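Local structure of racemase (Pseudovibrio sp. JE062, 3MKC) at residues A[341-344]-A[350-353]; A[140-145]-A[359-364]. The protein belongs to the enolase superfamily as a racemase-type protein, joining an N-terminal capping domain to a C-terminal barrel of the TIM type. All blocks are in the same frame, centred on the assembly; numbering follows the deposited sequence.

Contact 1. Residues A[341-344]-A[350-353]; sequences VHPE and LRKY
In the enolase-type barrel, the loop leaving strand 339-340 brings Val341 and Pro343 against Arg351 and Lys352, turning back on the short helix 349-353 that follows it. The case illustrates how one arginine can gather a backbone carbonyl, a methyl group and a proline ring around itself. Val341 O takes two N-H groups from the guanidinium, at 2.9 Å from Arg351 NH2 and 3.2 Å from Arg351 NE. Both bonds are weak and strongly bent, the one from NH2 reaching only 124° at the hydrogen, and the oxygen stands oblique to the guanidinium. The stronger claim on Arg351 NH2 comes from outside the two segments, where it forms a salt bridge with Glu358. Arg351 gets there by a bend at chi2 (66°), after which the chain runs past the Val341 side chain in the opposite sense. With chi1 at 58°, Val341 holds CG1 between its own N and carbonyl carbon, and that methyl packs on the aliphatic part of the arginine, 3.5 Å from Arg351 CD. Ser322 of helix 319-331 also touches both side chains. Pro343 lies over one face of the guanidinium, its CD 4.1 Å from Arg351 NH2. Within the loop, Glu344 N donates across Pro343 to His342 ND1 at 2.9 Å, close to the imidazole plane, so ND1 serves as an acceptor. Lys352 keeps an extended chain that passes alongside the proline, and its CE comes to 3.4 Å from Pro343 O, while Lys352 NZ stays at 3.9 Å from that oxygen.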
loop_
_atom_site.group_PDB
_atom_site.type_symbol
_atom_site.label_atom_id
_atom_site.label_comp_id
_atom_site.label_asym_id
_atom_site.label_seq_id
_atom_site.Cartn_x
_atom_site.Cartn_y
_atom_site.Cartn_z
ATOM N N VAL A 341 -2.882 -2.935 8.058
ATOM C CA VAL A 341 -4.184 -3.416 8.483
ATOM C C VAL A 341 -3.866 -4.636 9.336
ATOM O O VAL A 341 -3.237 -5.587 8.874
ATOM C CB VAL A 341 -5.073 -3.801 7.274
ATOM C CG1 VAL A 341 -4.393 -4.871 6.438
ATOM C CG2 VAL A 341 -6.437 -4.281 7.762
ATOM N N HIS A 342 -4.263 -4.582 10.600
ATOM C CA HIS A 342 -3.988 -5.668 11.524
ATOM C C HIS A 342 -5.217 -6.554 11.708
ATOM O O HIS A 342 -6.345 -6.065 11.715
ATOM C CB HIS A 342 -3.537 -5.089 12.867
ATOM C CG HIS A 342 -2.973 -6.106 13.804
ATOM N ND1 HIS A 342 -3.762 -6.997 14.502
ATOM C CD2 HIS A 342 -1.692 -6.406 14.127
ATOM C CE1 HIS A 342 -2.991 -7.799 15.213
ATOM N NE2 HIS A 342 -1.730 -7.461 15.003
ATOM N N PRO A 343 -5.007 -7.875 11.853
ATOM C CA PRO A 343 -6.074 -8.867 12.035
ATOM C C PRO A 343 -6.989 -8.634 13.236
ATOM O O PRO A 343 -8.184 -8.914 13.171
ATOM C CB PRO A 343 -5.305 -10.178 12.149
ATOM C CG PRO A 343 -4.109 -9.936 11.298
ATOM C CD PRO A 343 -3.702 -8.544 11.717
ATOM N N GLU A 344 -6.436 -8.132 14.333
ATOM C CA GLU A 344 -7.241 -7.880 15.526
ATOM C C GLU A 344 -7.884 -6.497 15.488
ATOM O O GLU A 344 -8.571 -6.093 16.432
ATOM C CB GLU A 344 -6.381 -8.012 16.788
ATOM C CG GLU A 344 -5.872 -9.425 17.045
ATOM C CD GLU A 344 -5.025 -9.531 18.302
ATOM O OE1 GLU A 344 -5.534 -9.217 19.400
ATOM O OE2 GLU A 344 -3.849 -9.931 18.190
ATOM N N LEU A 350 -9.903 -12.923 3.985
ATOM C CA LEU A 350 -8.787 -12.993 3.050
ATOM C C LEU A 350 -7.506 -12.434 3.671
ATOM O O LEU A 350 -6.445 -13.059 3.607
ATOM C CB LEU A 350 -9.141 -12.216 1.782
ATOM C CG LEU A 350 -8.608 -12.788 0.476
ATOM C CD1 LEU A 350 -9.042 -14.243 0.329
ATOM C CD2 LEU A 350 -9.138 -11.956 -0.678
ATOM N N ARG A 351 -7.613 -11.253 4.269
ATOM C CA ARG A 351 -6.470 -10.616 4.910
ATOM C C ARG A 351 -5.956 -11.474 6.063
ATOM O O ARG A 351 -4.758 -11.511 6.343
ATOM C CB ARG A 351 -6.871 -9.242 5.453
ATOM C CG ARG A 351 -5.837 -8.630 6.392
ATOM C CD ARG A 351 -4.555 -8.298 5.651
ATOM N NE ARG A 351 -3.511 -7.809 6.547
ATOM C CZ ARG A 351 -2.756 -8.586 7.317
ATOM N NH1 ARG A 351 -2.921 -9.902 7.305
ATOM N NH2 ARG A 351 -1.836 -8.045 8.103
ATOM N N LYS A 352 -6.873 -12.164 6.728
ATOM C CA LYS A 352 -6.515 -13.005 7.865
ATOM C C LYS A 352 -5.937 -14.388 7.554
ATOM O O LYS A 352 -4.980 -14.816 8.203
ATOM C CB LYS A 352 -7.729 -13.190 8.773
ATOM C CG LYS A 352 -8.235 -11.930 9.448
ATOM C CD LYS A 352 -9.367 -12.293 10.393
ATOM C CE LYS A 352 -9.835 -11.108 11.214
ATOM N NZ LYS A 352 -10.849 -11.533 12.213
ATOM N N TYR A 353 -6.495 -15.080 6.564
ATOM C CA TYR A 353 -6.051 -16.442 6.259
ATOM C C TYR A 353 -5.235 -16.760 5.001
ATOM O O TYR A 353 -4.629 -17.829 4.937
ATOM C CB TYR A 353 -7.264 -17.379 6.242
ATOM C CG TYR A 353 -8.318 -17.098 7.289
ATOM C CD1 TYR A 353 -8.010 -17.121 8.650
ATOM C CD2 TYR A 353 -9.638 -16.841 6.917
ATOM C CE1 TYR A 353 -9.000 -16.896 9.618
ATOM C CE2 TYR A 353 -10.631 -16.615 7.870
ATOM C CZ TYR A 353 -10.307 -16.646 9.216
ATOM O OH TYR A 353 -11.295 -16.435 10.150
#

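Contact 2. Residues A[140-145]-A[359-364]; sequences PYLTLY and AELVDG
The pyrrolidine ring of Pro140 and the branched end of Leu361 meet here without any aromatic ring crossing between the segments; the aromatic neighbours Phe338, Tyr340 and Phe366, which also touch Pro140, all come from other parts of the chain. Leu361 CD1 reaches the CG-CD side of the proline ring, 4.1 Å from Pro140 CD and equally far from Pro140 CG. The two side chains run in opposite senses and overlap along their flanks. With CG of Leu361 anti to its backbone nitrogen (chi1 -171°), the branch point faces the strand, and chi2 of 65° then sets the methyls on separate partners: CD1 goes to the proline, and CD2 makes a looser contact with Leu142 CD1 at 4.5 Å. Pro140 and Leu142 belong to strand 137-143, a strand of the enolase-family barrel that runs parallel to both 175-179 and 339-340, whereas 359-364 is the loop before strand 366-367, which pairs antiparallel with 137-143. Ile173 touches both leucines and extends the apolar patch. At the end of the loop, Asp363 and Gly364 both take positive phi, consistent with a turn, and Gly364 O lies 3.6 Å from Pro140 CD. A water spans the same two residues, giving one hydrogen to Pro140 O at 2.8 Å and the other to Gly364 O at 2.9 Å.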
loop_
_atom_site.group_PDB
_atom_site.type_symbol
_atom_site.label_atom_id
_atom_site.label_comp_id
_atom_site.label_asym_id
_atom_site.label_seq_id
_atom_site.Cartn_x
_atom_site.Cartn_y
_atom_site.Cartn_z
ATOM N N PRO A 140 3.624 1.036 12.566
ATOM C CA PRO A 140 2.611 1.361 11.568
ATOM C C PRO A 140 1.470 2.144 12.188
ATOM O O PRO A 140 1.365 2.238 13.411
ATOM C CB PRO A 140 2.134 -0.005 11.135
ATOM C CG PRO A 140 2.058 -0.714 12.481
ATOM C CD PRO A 140 3.369 -0.293 13.158
ATOM N N TYR A 141 0.637 2.736 11.343
ATOM C CA TYR A 141 -0.548 3.397 11.852
ATOM C C TYR A 141 -1.593 2.405 11.376
ATOM O O TYR A 141 -1.441 1.795 10.311
ATOM C CB TYR A 141 -0.751 4.798 11.252
ATOM C CG TYR A 141 -1.220 4.881 9.815
ATOM C CD1 TYR A 141 -2.530 4.559 9.460
ATOM C CD2 TYR A 141 -0.369 5.358 8.820
ATOM C CE1 TYR A 141 -2.981 4.713 8.152
ATOM C CE2 TYR A 141 -0.811 5.518 7.509
ATOM C CZ TYR A 141 -2.117 5.194 7.182
ATOM O OH TYR A 141 -2.554 5.345 5.890
ATOM N N LEU A 142 -2.622 2.187 12.178
ATOM C CA LEU A 142 -3.646 1.230 11.793
ATOM C C LEU A 142 -4.898 1.940 11.319
ATOM O O LEU A 142 -5.390 2.855 11.975
ATOM C CB LEU A 142 -3.980 0.315 12.974
ATOM C CG LEU A 142 -2.782 -0.431 13.562
ATOM C CD1 LEU A 142 -3.264 -1.362 14.670
ATOM C CD2 LEU A 142 -2.073 -1.223 12.473
ATOM N N THR A 143 -5.405 1.517 10.170
ATOM C CA THR A 143 -6.612 2.109 9.621
ATOM C C THR A 143 -7.809 1.395 10.228
ATOM O O THR A 143 -7.929 0.173 10.125
ATOM C CB THR A 143 -6.628 1.979 8.095
ATOM O OG1 THR A 143 -5.454 2.610 7.566
ATOM C CG2 THR A 143 -7.860 2.648 7.514
ATOM N N LEU A 144 -8.685 2.169 10.863
ATOM C CA LEU A 144 -9.863 1.632 11.537
ATOM C C LEU A 144 -11.186 2.029 10.905
ATOM O O LEU A 144 -11.327 3.128 10.366
ATOM C CB LEU A 144 -9.880 2.107 12.992
ATOM C CG LEU A 144 -8.586 1.940 13.780
ATOM C CD1 LEU A 144 -8.713 2.623 15.132
ATOM C CD2 LEU A 144 -8.282 0.462 13.931
ATOM N N TYR A 145 -12.159 1.128 10.989
ATOM C CA TYR A 145 -13.499 1.385 10.473
ATOM C C TYR A 145 -14.469 0.356 11.051
ATOM O O TYR A 145 -14.352 -0.842 10.789
ATOM C CB TYR A 145 -13.531 1.313 8.947
ATOM C CG TYR A 145 -14.762 1.971 8.356
ATOM C CD1 TYR A 145 -14.853 3.359 8.251
ATOM C CD2 TYR A 145 -15.839 1.208 7.905
ATOM C CE1 TYR A 145 -15.982 3.971 7.709
ATOM C CE2 TYR A 145 -16.975 1.807 7.362
ATOM C CZ TYR A 145 -17.041 3.189 7.264
ATOM O OH TYR A 145 -18.155 3.787 6.707
ATOM N N ALA A 359 3.057 -11.207 11.075
ATOM C CA ALA A 359 4.076 -10.573 11.904
ATOM C C ALA A 359 3.482 -10.144 13.240
ATOM O O ALA A 359 2.384 -9.593 13.296
ATOM C CB ALA A 359 4.661 -9.367 11.185
ATOM N N GLU A 360 4.218 -10.388 14.317
ATOM C CA GLU A 360 3.741 -10.024 15.643
ATOM C C GLU A 360 3.979 -8.554 15.962
ATOM O O GLU A 360 5.110 -8.067 15.930
ATOM C CB GLU A 360 4.401 -10.908 16.709
ATOM C CG GLU A 360 3.949 -12.370 16.664
ATOM C CD GLU A 360 4.453 -13.190 17.848
ATOM O OE1 GLU A 360 5.490 -13.887 17.716
ATOM O OE2 GLU A 360 3.806 -13.126 18.917
ATOM N N LEU A 361 2.895 -7.848 16.259
ATOM C CA LEU A 361 2.975 -6.433 16.598
ATOM C C LEU A 361 3.267 -6.355 18.092
ATOM O O LEU A 361 2.439 -6.753 18.915
ATOM C CB LEU A 361 1.650 -5.744 16.279
ATOM C CG LEU A 361 1.644 -4.219 16.371
ATOM C CD1 LEU A 361 2.562 -3.643 15.300
ATOM C CD2 LEU A 361 0.229 -3.696 16.197
ATOM N N VAL A 362 4.449 -5.860 18.437
ATOM C CA VAL A 362 4.858 -5.752 19.834
ATOM C C VAL A 362 5.016 -4.300 20.269
ATOM O O VAL A 362 5.820 -3.559 19.702
ATOM C CB VAL A 362 6.199 -6.484 20.075
ATOM C CG1 VAL A 362 6.622 -6.331 21.524
ATOM C CG2 VAL A 362 6.062 -7.963 19.712
ATOM N N ASP A 363 4.250 -3.903 21.281
ATOM C CA ASP A 363 4.301 -2.538 21.793
ATOM C C ASP A 363 4.049 -1.564 20.643
ATOM O O ASP A 363 4.670 -0.504 20.558
ATOM C CB ASP A 363 5.670 -2.279 22.438
ATOM C CG ASP A 363 5.770 -0.908 23.085
ATOM O OD1 ASP A 363 4.801 -0.482 23.747
ATOM O OD2 ASP A 363 6.831 -0.259 22.942
ATOM N N GLY A 364 3.131 -1.946 19.757
ATOM C CA GLY A 364 2.786 -1.114 18.617
ATOM C C GLY A 364 3.840 -1.045 17.527
ATOM O O GLY A 364 3.796 -0.153 16.681
HETATM O O HOH W 1 1.659 1.667 16.179
#

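After the N-terminal strands and helices the chain reaches strand 137-143, the first element of either contact, whose residues wait more than two hundred positions for their partners in 359-364; contact 2 therefore closes a very long loop through most of the barrel. Contact 1, between 341-344 and 350-353, closes a short loop of five intervening residues wholly within that long one. After helix 349-353 the chain continues through strand 355-356 into the loop that completes contact 2. The two also touch directly: His342 CD2 packs 3.9 Å from Leu361 CD2, and His342 CB lies 4.1 Å from Leu142 CD1. Strand 137-143 and the two loops thus meet at one packed junction.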